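Local coordinates for protein delta-1-pyrroline-5-carboxylate dehydrogenase, mitochondrial (Mus musculus, PDB 4E3X) that oxidises L-glutamate gamma-semialdehyde, the open-chain form of pyrroline-5-carboxylate, to L-glutamate with NAD(+) in the second step of mitochondrial proline breakdown, at residues Ile248-Glu251 against Pro255-Ile258; Lys318-Val323 against Lys468-Thr473; Pro185-Val188 against Thr192-Thr195. All blocks are in the same frame, centred on the assembly; numbering follows the deposited sequence.

In the fold
The three contacts fall in the three structural parts of an aldehyde dehydrogenase subunit. Contact 1 belongs to the NAD-binding Rossmann-type domain, contact 2 to the catalytic domain and contact 3 to the oligomerisation arm, which reaches the second subunit of the homodimer. None touches another: their centres are about 43 Å (contacts 1 and 2), about 35 Å (1 and 3) and about 48 Å apart (2 and 3). Contacts 1 and 2 lie on opposite sides of the chain's centre. All lie away from the catalytic and NAD-binding residues, although in contact 2 the side chain of Phe-320 is about 14 Å from a bound proline, and Asn-319 hydrogen-bonds to the carbonyl of the nucleophile Cys-348.

Contact 1: residues Ile248-Glu251 against Pro255-Ile258; sequences ILRE and PPNI
The NH1 group of Arg-250 is gripped by Gly-69 O and the hydroxyl of Tyr-246, while NH2 forms a salt bridge with Asp-70 and NE bonds to Leu-254 O. Held through all three nitrogens, the guanidinium lies against the turn Pro-255 to Ile-258, presenting one face to Pro-256 CA and Pro-255 O. Its NH2 comes closest, 3.3 Å from Pro-256 N, but that tertiary amide nitrogen carries no hydrogen to share, and this is van der Waals contact. Two carbons of the Pro-256 ring, CD and CB, are each 3.7 Å from Arg-250 NH2. Bends at chi2 (-56°) and chi3 (-46°) curl the arginine chain and bring its end closer to the turn than its start. The helix 239-251 and this loop form the connection of a beta-alpha-beta crossover in the Rossmann-type domain, running from strand 230-233 to the outermost strand 259-261. The turn is of type II, with Pro-256 at its second position and Asn-257, at a positive phi of 72°, at its third. Pro-255 and Ile-258 also pack on Trp-116 of helix 99-118.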
ATOM      1  N   ILE B 248       4.540 -27.370  10.951  1.00  8.12           N
ATOM      2  CA  ILE B 248       3.104 -27.408  11.181  1.00  8.17           C
ATOM      3  C   ILE B 248       2.345 -26.945   9.929  1.00  8.38           C
ATOM      4  O   ILE B 248       1.364 -27.569   9.527  1.00  9.03           O
ATOM      5  CB  ILE B 248       2.716 -26.602  12.442  1.00  8.83           C
ATOM      6  CG1 ILE B 248       3.154 -27.373  13.694  1.00 10.04           C
ATOM      7  CG2 ILE B 248       1.212 -26.355  12.489  1.00 10.38           C
ATOM      8  CD1 ILE B 248       3.181 -26.553  14.968  1.00 11.14           C
ATOM      9  N   LEU B 249       2.824 -25.887   9.283  1.00  7.86           N
ATOM     10  CA  LEU B 249       2.176 -25.412   8.062  1.00  8.34           C
ATOM     11  C   LEU B 249       2.182 -26.480   6.970  1.00  8.53           C
ATOM     12  O   LEU B 249       1.179 -26.689   6.289  1.00  9.13           O
ATOM     13  CB  LEU B 249       2.837 -24.132   7.553  1.00  9.50           C
ATOM     14  CG  LEU B 249       2.474 -22.855   8.309  1.00 10.43           C
ATOM     15  CD1 LEU B 249       3.380 -21.717   7.873  1.00 10.90           C
ATOM     16  CD2 LEU B 249       1.009 -22.502   8.096  1.00 11.93           C
ATOM     17  N   ARG B 250       3.319 -27.144   6.797  1.00  8.50           N
ATOM     18  CA  ARG B 250       3.405 -28.215   5.810  1.00  7.95           C
ATOM     19  C   ARG B 250       2.454 -29.362   6.153  1.00  9.19           C
ATOM     20  O   ARG B 250       1.757 -29.875   5.276  1.00 10.12           O
ATOM     21  CB  ARG B 250       4.854 -28.698   5.640  1.00  8.12           C
ATOM     22  CG  ARG B 250       5.843 -27.586   5.249  1.00  8.88           C
ATOM     23  CD  ARG B 250       5.450 -26.840   3.964  1.00  9.07           C
ATOM     24  NE  ARG B 250       5.076 -27.789   2.923  1.00  9.61           N
ATOM     25  CZ  ARG B 250       5.941 -28.462   2.172  1.00  9.74           C
ATOM     26  NH1 ARG B 250       7.247 -28.255   2.295  1.00  9.70           N
ATOM     27  NH2 ARG B 250       5.495 -29.346   1.292  1.00 10.81           N
ATOM     28  N   GLU B 251       2.409 -29.750   7.424  1.00  9.31           N
ATOM     29  CA  GLU B 251       1.526 -30.835   7.847  1.00  9.65           C
ATOM     30  C   GLU B 251       0.053 -30.466   7.694  1.00 10.00           C
ATOM     31  O   GLU B 251      -0.787 -31.343   7.476  1.00 12.01           O
ATOM     32  CB  GLU B 251       1.811 -31.235   9.294  1.00 11.15           C
ATOM     33  CG  GLU B 251       3.162 -31.885   9.514  1.00 13.61           C
ATOM     34  CD  GLU B 251       3.372 -32.266  10.967  1.00 16.64           C
ATOM     35  OE1 GLU B 251       2.367 -32.538  11.661  1.00 18.39           O
ATOM     36  OE2 GLU B 251       4.532 -32.288  11.417  1.00 19.21           O
ATOM     37  N   PRO B 255       1.263 -26.714   0.240  1.00  8.74           N
ATOM     38  CA  PRO B 255       1.971 -27.481  -0.791  1.00  9.41           C
ATOM     39  C   PRO B 255       3.460 -27.140  -0.844  1.00  8.91           C
ATOM     40  O   PRO B 255       3.876 -26.093  -0.335  1.00  8.56           O
ATOM     41  CB  PRO B 255       1.284 -27.034  -2.091  1.00  9.76           C
ATOM     42  CG  PRO B 255      -0.047 -26.528  -1.668  1.00 10.05           C
ATOM     43  CD  PRO B 255       0.201 -25.874  -0.338  1.00  9.00           C
ATOM     44  N   PRO B 256       4.267 -28.020  -1.451  1.00  8.42           N
ATOM     45  CA  PRO B 256       5.687 -27.692  -1.615  1.00  8.32           C
ATOM     46  C   PRO B 256       5.910 -26.444  -2.470  1.00  7.93           C
ATOM     47  O   PRO B 256       5.105 -26.128  -3.356  1.00  8.81           O
ATOM     48  CB  PRO B 256       6.264 -28.936  -2.311  1.00 10.00           C
ATOM     49  CG  PRO B 256       5.089 -29.612  -2.925  1.00 11.10           C
ATOM     50  CD  PRO B 256       3.930 -29.337  -2.018  1.00  9.65           C
ATOM     51  N   ASN B 257       7.005 -25.748  -2.179  1.00  7.35           N
ATOM     52  CA  ASN B 257       7.456 -24.583  -2.945  1.00  7.40           C
ATOM     53  C   ASN B 257       6.614 -23.328  -2.777  1.00  7.12           C
ATOM     54  O   ASN B 257       6.807 -22.351  -3.504  1.00  9.94           O
ATOM     55  CB  ASN B 257       7.632 -24.926  -4.421  1.00  8.17           C
ATOM     56  CG  ASN B 257       8.681 -25.994  -4.625  1.00  8.15           C
ATOM     57  OD1 ASN B 257       9.848 -25.821  -4.249  1.00  8.48           O
ATOM     58  ND2 ASN B 257       8.270 -27.130  -5.184  1.00  9.66           N
ATOM     59  N   ILE B 258       5.682 -23.343  -1.827  1.00  6.45           N
ATOM     60  CA  ILE B 258       4.919 -22.138  -1.520  1.00  6.81           C
ATOM     61  C   ILE B 258       5.639 -21.265  -0.476  1.00  5.73           C
ATOM     62  O   ILE B 258       5.718 -20.040  -0.625  1.00  6.95           O
ATOM     63  CB  ILE B 258       3.486 -22.468  -1.079  1.00  6.75           C
ATOM     64  CG1 ILE B 258       2.800 -23.363  -2.131  1.00  6.79           C
ATOM     65  CG2 ILE B 258       2.683 -21.185  -0.807  1.00  7.28           C
ATOM     66  CD1 ILE B 258       2.926 -22.874  -3.595  1.00  8.22           C
TER

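Contact 2: residues Lys318-Val323 against Lys468-Thr473. Unlike the reference sequence in segment 468-473: Lys-468 (reference Gln).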
ATOM      1  N   LYS B 318      10.673   3.845  20.288  1.00  7.81           N
ATOM      2  CA  LYS B 318      11.178   4.315  21.574  1.00  8.83           C
ATOM      3  C   LYS B 318       9.938   4.775  22.311  1.00  8.55           C
ATOM      4  O   LYS B 318       9.572   5.948  22.277  1.00 10.40           O
ATOM      5  CB  LYS B 318      12.176   5.463  21.414  1.00  9.99           C
ATOM      6  CG  LYS B 318      12.834   5.866  22.735  1.00 10.51           C
ATOM      7  CD  LYS B 318      13.899   4.862  23.181  1.00 10.64           C
ATOM      8  CE  LYS B 318      14.446   5.212  24.559  1.00 10.55           C
ATOM      9  NZ  LYS B 318      15.460   4.227  25.014  1.00 11.82           N
ATOM     10  N   ASN B 319       9.270   3.829  22.951  1.00  8.19           N
ATOM     11  CA  ASN B 319       7.893   4.038  23.370  1.00  8.78           C
ATOM     12  C   ASN B 319       7.744   4.653  24.746  1.00  8.94           C
ATOM     13  O   ASN B 319       8.573   4.424  25.627  1.00  9.99           O
ATOM     14  CB  ASN B 319       7.146   2.718  23.286  1.00  7.97           C
ATOM     15  CG  ASN B 319       7.439   1.997  21.991  1.00  7.64           C
ATOM     16  OD1 ASN B 319       7.094   2.482  20.910  1.00  7.89           O
ATOM     17  ND2 ASN B 319       8.119   0.860  22.081  1.00  8.33           N
ATOM     18  N   PHE B 320       6.665   5.407  24.931  1.00  8.65           N
ATOM     19  CA  PHE B 320       6.466   6.185  26.155  1.00  8.89           C
ATOM     20  C   PHE B 320       5.281   5.739  27.003  1.00  9.53           C
ATOM     21  O   PHE B 320       4.292   5.221  26.486  1.00  9.04           O
ATOM     22  CB  PHE B 320       6.288   7.676  25.818  1.00  9.17           C
ATOM     23  CG  PHE B 320       5.073   7.972  24.972  1.00  9.06           C
ATOM     24  CD1 PHE B 320       3.835   8.214  25.561  1.00  8.71           C
ATOM     25  CD2 PHE B 320       5.168   8.013  23.588  1.00  7.89           C
ATOM     26  CE1 PHE B 320       2.711   8.490  24.781  1.00  8.98           C
ATOM     27  CE2 PHE B 320       4.053   8.289  22.807  1.00  8.19           C
ATOM     28  CZ  PHE B 320       2.824   8.523  23.404  1.00  8.95           C
ATOM     29  N   HIS B 321       5.411   5.948  28.313  1.00  9.30           N
ATOM     30  CA  HIS B 321       4.263   6.035  29.211  1.00  9.39           C
ATOM     31  C   HIS B 321       4.262   7.458  29.762  1.00  9.04           C
ATOM     32  O   HIS B 321       5.220   7.865  30.424  1.00 10.40           O
ATOM     33  CB  HIS B 321       4.355   5.035  30.379  1.00  9.40           C
ATOM     34  CG  HIS B 321       3.966   3.627  30.025  1.00  9.50           C
ATOM     35  ND1 HIS B 321       3.845   2.631  30.973  1.00  9.38           N
ATOM     36  CD2 HIS B 321       3.692   3.038  28.833  1.00  9.03           C
ATOM     37  CE1 HIS B 321       3.501   1.498  30.386  1.00  9.00           C
ATOM     38  NE2 HIS B 321       3.396   1.718  29.085  1.00  9.74           N
ATOM     39  N   PHE B 322       3.204   8.210  29.478  1.00  8.71           N
ATOM     40  CA  PHE B 322       3.065   9.571  29.982  1.00  9.12           C
ATOM     41  C   PHE B 322       2.046   9.573  31.112  1.00  8.86           C
ATOM     42  O   PHE B 322       0.912   9.149  30.933  1.00  9.94           O
ATOM     43  CB  PHE B 322       2.625  10.546  28.880  1.00  9.26           C
ATOM     44  CG  PHE B 322       2.406  11.945  29.388  1.00 10.19           C
ATOM     45  CD1 PHE B 322       3.457  12.848  29.450  1.00 11.77           C
ATOM     46  CD2 PHE B 322       1.157  12.343  29.849  1.00 11.92           C
ATOM     47  CE1 PHE B 322       3.263  14.137  29.944  1.00 13.51           C
ATOM     48  CE2 PHE B 322       0.959  13.619  30.344  1.00 12.96           C
ATOM     49  CZ  PHE B 322       2.013  14.517  30.385  1.00 13.40           C
ATOM     50  N   VAL B 323       2.457  10.082  32.267  1.00  9.24           N
ATOM     51  CA  VAL B 323       1.606  10.091  33.443  1.00 10.49           C
ATOM     52  C   VAL B 323       1.153  11.515  33.744  1.00  9.98           C
ATOM     53  O   VAL B 323       1.971  12.434  33.802  1.00 10.25           O
ATOM     54  CB  VAL B 323       2.365   9.535  34.664  1.00 11.29           C
ATOM     55  CG1 VAL B 323       1.498   9.588  35.904  1.00 12.17           C
ATOM     56  CG2 VAL B 323       2.825   8.112  34.401  1.00 11.99           C
ATOM     57  N   LYS B 468       4.527  18.004  24.283  1.00 10.15           N
ATOM     58  CA  LYS B 468       5.225  18.303  23.031  1.00 10.35           C
ATOM     59  C   LYS B 468       6.575  17.583  22.949  1.00 10.11           C
ATOM     60  O   LYS B 468       6.945  17.051  21.898  1.00 10.31           O
ATOM     61  CB  LYS B 468       5.381  19.810  22.827  1.00 11.78           C
ATOM     62  CG  LYS B 468       4.062  20.513  22.590  1.00 13.49           C
ATOM     63  CD  LYS B 468       4.273  21.996  22.318  1.00 15.12           C
ATOM     64  CE  LYS B 468       2.991  22.663  21.839  1.00 17.98           C
ATOM     65  NZ  LYS B 468       1.908  22.591  22.854  1.00 19.92           N
ATOM     66  N   LEU B 469       7.296  17.541  24.065  1.00 10.67           N
ATOM     67  CA  LEU B 469       8.551  16.799  24.112  1.00 11.07           C
ATOM     68  C   LEU B 469       8.358  15.303  23.887  1.00 10.56           C
ATOM     69  O   LEU B 469       9.172  14.669  23.219  1.00 10.89           O
ATOM     70  CB  LEU B 469       9.286  17.049  25.430  1.00 13.06           C
ATOM     71  CG  LEU B 469       9.827  18.471  25.595  1.00 15.60           C
ATOM     72  CD1 LEU B 469      10.553  18.622  26.924  1.00 16.75           C
ATOM     73  CD2 LEU B 469      10.740  18.823  24.431  1.00 17.43           C
ATOM     74  N   VAL B 470       7.289  14.734  24.442  1.00 10.17           N
ATOM     75  CA  VAL B 470       7.012  13.316  24.218  1.00 10.10           C
ATOM     76  C   VAL B 470       6.927  13.061  22.710  1.00 10.34           C
ATOM     77  O   VAL B 470       7.481  12.098  22.188  1.00 10.93           O
ATOM     78  CB  VAL B 470       5.701  12.858  24.901  1.00 10.80           C
ATOM     79  CG1 VAL B 470       5.368  11.419  24.503  1.00 11.26           C
ATOM     80  CG2 VAL B 470       5.807  12.993  26.415  1.00 12.07           C
ATOM     81  N   ASP B 471       6.252  13.967  22.015  1.00  9.72           N
ATOM     82  CA  ASP B 471       6.022  13.849  20.589  1.00  9.75           C
ATOM     83  C   ASP B 471       7.263  14.097  19.718  1.00 10.33           C
ATOM     84  O   ASP B 471       7.416  13.459  18.680  1.00 10.96           O
ATOM     85  CB  ASP B 471       4.894  14.809  20.200  1.00 11.29           C
ATOM     86  CG  ASP B 471       4.642  14.835  18.716  1.00 13.42           C
ATOM     87  OD1 ASP B 471       4.193  13.813  18.160  1.00 13.39           O
ATOM     88  OD2 ASP B 471       4.887  15.888  18.104  1.00 16.16           O
ATOM     89  N   SER B 472       8.139  15.014  20.133  1.00  9.52           N
ATOM     90  CA  SER B 472       9.230  15.468  19.269  1.00 11.38           C
ATOM     91  C   SER B 472      10.605  14.888  19.585  1.00 11.77           C
ATOM     92  O   SER B 472      11.524  15.005  18.775  1.00 13.94           O
ATOM     93  CB  SER B 472       9.328  16.992  19.316  1.00 12.97           C
ATOM     94  OG  SER B 472       9.835  17.402  20.573  1.00 14.31           O
ATOM     95  N   THR B 473      10.760  14.271  20.752  1.00 10.74           N
ATOM     96  CA  THR B 473      12.089  13.867  21.209  1.00 11.07           C
ATOM     97  C   THR B 473      12.721  12.763  20.363  1.00 11.09           C
ATOM     98  O   THR B 473      13.923  12.801  20.074  1.00 12.61           O
ATOM     99  CB  THR B 473      12.076  13.468  22.698  1.00 11.42           C
ATOM    100  OG1 THR B 473      11.794  14.634  23.482  1.00 12.80           O
ATOM    101  CG2 THR B 473      13.423  12.892  23.127  1.00 12.43           C
TER
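Phe-320 meets Val-470 with every atom of its side chain, along one face of the ring. Its CB is only at the margin, 4.1 Å from Val-470 CG1. At the next atom the contact tightens, with Phe-320 CG 3.5 Å from the same methyl. Further out, Phe-320 CD2 and CD1 (3.5 and 3.7 Å), then CE2 and CE1 (3.8 and 4.0 Å), face Val-470 CG1, and even the far atom CZ is 4.0 Å from it. The methyl therefore sits over the middle of the ring in a CH-pi contact, 12° off the normal. Rotation about chi1 (63°) sets Phe-320 CG between its own backbone N and carbonyl carbon, a crowded position, and Phe-322 N lies in plane at the ring edge. The other branch of the valine, CG2, approaches Phe-322 obliquely, 3.8 Å from its CD1. Leu-497 touches both Phe-320 and Val-470 from a neighbouring loop. Replacing Phe-320 with alanine is likely to open a gap beneath Val-470 CG1 and leave that methyl without its aromatic face, with Phe-322 as the valine's remaining partner on the strand. Strand 319-323 and strand 351-357 are spanned by helix 463-472, which links strands 452-458 and 476-483 in a beta-alpha-beta crossover, as expected of the alpha/beta catalytic domain of aldehyde dehydrogenases.

Contact 3: residues Pro185-Val188 against Thr192-Thr195; sequences PISV and TNHT
Asn-193, Pro-185 and Ser-187 bury most of the surface in this contact, and Asn-193 takes part through both backbone and side chain. Asn-193 ND2 donates an N-H to Ile-186 O at 2.8 Å, in the carbonyl plane and on a lone pair, although the oxygen is tilted 15° out of the asparagine's own amide plane. The backbone N-H of Asn-193 donates to Ser-187 OG, with N and OG 2.9 Å apart, in a nearly straight bond (176°). With chi1 at -64°, the serine hydroxyl lies beside its own backbone N and anti to its carbonyl carbon, facing the strand. The hydroxyl gives its proton to a water 2.7 Å from Ser-187 OG, and this water donates in turn to Pro-185 O and Asn-193 O, joining the loop to the strand edge. Strand 191-199 pairs antiparallel with 542-550 in the oligomerisation arm, two-stranded in this chain, and loop 185-188 folds back along it. Here Asn-193 OD1 bonds to Gln-518 of the second subunit, while Ile-186, turned from the strand, packs on Phe-172 of that subunit. Pro-185 closes the other end of the contact. Its ring crosses Asn-193 with CG 3.8 Å from Asn-193 CB, and Pro-185 CD comes to 3.4 Å from Thr-195 OG1.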
ATOM      1  N   PRO B 185     -17.391  -5.003  -7.171  1.00  9.92           N
ATOM      2  CA  PRO B 185     -17.871  -3.743  -7.750  1.00 10.63           C
ATOM      3  C   PRO B 185     -19.332  -3.803  -8.186  1.00 11.02           C
ATOM      4  O   PRO B 185     -19.962  -4.865  -8.146  1.00 10.93           O
ATOM      5  CB  PRO B 185     -16.961  -3.550  -8.964  1.00 12.05           C
ATOM      6  CG  PRO B 185     -16.526  -4.932  -9.328  1.00 12.23           C
ATOM      7  CD  PRO B 185     -16.419  -5.687  -8.041  1.00 10.35           C
ATOM      8  N   ILE B 186     -19.856  -2.646  -8.582  1.00 10.60           N
ATOM      9  CA  ILE B 186     -21.209  -2.524  -9.118  1.00 11.27           C
ATOM     10  C   ILE B 186     -21.248  -3.038 -10.556  1.00  9.75           C
ATOM     11  O   ILE B 186     -20.345  -2.746 -11.342  1.00 10.32           O
ATOM     12  CB  ILE B 186     -21.653  -1.041  -9.132  1.00 13.24           C
ATOM     13  CG1 ILE B 186     -21.709  -0.482  -7.708  1.00 15.61           C
ATOM     14  CG2 ILE B 186     -22.999  -0.869  -9.845  1.00 14.89           C
ATOM     15  CD1 ILE B 186     -21.863   1.039  -7.654  1.00 17.48           C
ATOM     16  N   SER B 187     -22.285  -3.808 -10.889  1.00  9.96           N
ATOM     17  CA  SER B 187     -22.574  -4.176 -12.277  1.00 10.43           C
ATOM     18  C   SER B 187     -23.799  -3.411 -12.764  1.00 10.25           C
ATOM     19  O   SER B 187     -24.777  -3.261 -12.033  1.00 11.43           O
ATOM     20  CB  SER B 187     -22.845  -5.673 -12.404  1.00 11.06           C
ATOM     21  OG  SER B 187     -21.701  -6.437 -12.073  1.00 11.28           O
ATOM     22  N   VAL B 188     -23.738  -2.930 -14.001  1.00  9.94           N
ATOM     23  CA  VAL B 188     -24.862  -2.261 -14.652  1.00  9.85           C
ATOM     24  C   VAL B 188     -24.993  -2.870 -16.044  1.00  8.49           C
ATOM     25  O   VAL B 188     -23.978  -3.176 -16.678  1.00  8.75           O
ATOM     26  CB  VAL B 188     -24.618  -0.721 -14.762  1.00 12.43           C
ATOM     27  CG1 VAL B 188     -25.709  -0.035 -15.553  1.00 16.18           C
ATOM     28  CG2 VAL B 188     -24.483  -0.082 -13.377  1.00 12.72           C
ATOM     29  N   THR B 192     -21.301  -7.494 -16.497  1.00  9.91           N
ATOM     30  CA  THR B 192     -21.039  -8.032 -15.168  1.00  9.89           C
ATOM     31  C   THR B 192     -19.573  -7.782 -14.819  1.00  7.73           C
ATOM     32  O   THR B 192     -18.669  -8.106 -15.606  1.00  9.76           O
ATOM     33  CB  THR B 192     -21.309  -9.552 -15.130  1.00 11.71           C
ATOM     34  OG1 THR B 192     -22.678  -9.802 -15.478  1.00 13.90           O
ATOM     35  CG2 THR B 192     -21.028 -10.126 -13.738  1.00 14.30           C
ATOM     36  N   ASN B 193     -19.340  -7.174 -13.654  1.00  7.21           N
ATOM     37  CA  ASN B 193     -17.994  -6.849 -13.176  1.00  7.71           C
ATOM     38  C   ASN B 193     -17.627  -7.692 -11.971  1.00  7.81           C
ATOM     39  O   ASN B 193     -18.465  -7.904 -11.091  1.00  9.50           O
ATOM     40  CB  ASN B 193     -17.918  -5.375 -12.806  1.00  8.09           C
ATOM     41  CG  ASN B 193     -18.265  -4.483 -13.970  1.00  7.95           C
ATOM     42  OD1 ASN B 193     -17.638  -4.574 -15.026  1.00  8.79           O
ATOM     43  ND2 ASN B 193     -19.280  -3.631 -13.797  1.00  9.27           N
ATOM     44  N   HIS B 194     -16.376  -8.141 -11.924  1.00  8.07           N
ATOM     45  CA  HIS B 194     -15.896  -8.978 -10.837  1.00  9.02           C
ATOM     46  C   HIS B 194     -14.438  -8.663 -10.559  1.00  8.23           C
ATOM     47  O   HIS B 194     -13.639  -8.524 -11.486  1.00  9.33           O
ATOM     48  CB  HIS B 194     -16.056 -10.453 -11.220  1.00 12.11           C
ATOM     49  CG  HIS B 194     -15.498 -11.411 -10.215  1.00 16.48           C
ATOM     50  ND1 HIS B 194     -16.205 -11.824  -9.107  1.00 18.99           N
ATOM     51  CD2 HIS B 194     -14.303 -12.048 -10.158  1.00 17.48           C
ATOM     52  CE1 HIS B 194     -15.470 -12.670  -8.408  1.00 19.57           C
ATOM     53  NE2 HIS B 194     -14.311 -12.825  -9.024  1.00 19.45           N
ATOM     54  N   THR B 195     -14.093  -8.547  -9.279  1.00  8.18           N
ATOM     55  CA  THR B 195     -12.708  -8.366  -8.881  1.00  8.19           C
ATOM     56  C   THR B 195     -12.081  -9.701  -8.515  1.00  7.69           C
ATOM     57  O   THR B 195     -12.616 -10.443  -7.691  1.00  8.46           O
ATOM     58  CB  THR B 195     -12.574  -7.393  -7.692  1.00  8.57           C
ATOM     59  OG1 THR B 195     -13.034  -6.097  -8.097  1.00  9.45           O
ATOM     60  CG2 THR B 195     -11.125  -7.284  -7.235  1.00  9.55           C
TER
HETATM   61  O   HOH W   1     -21.025  -6.780  -9.526  1.00 26.91           O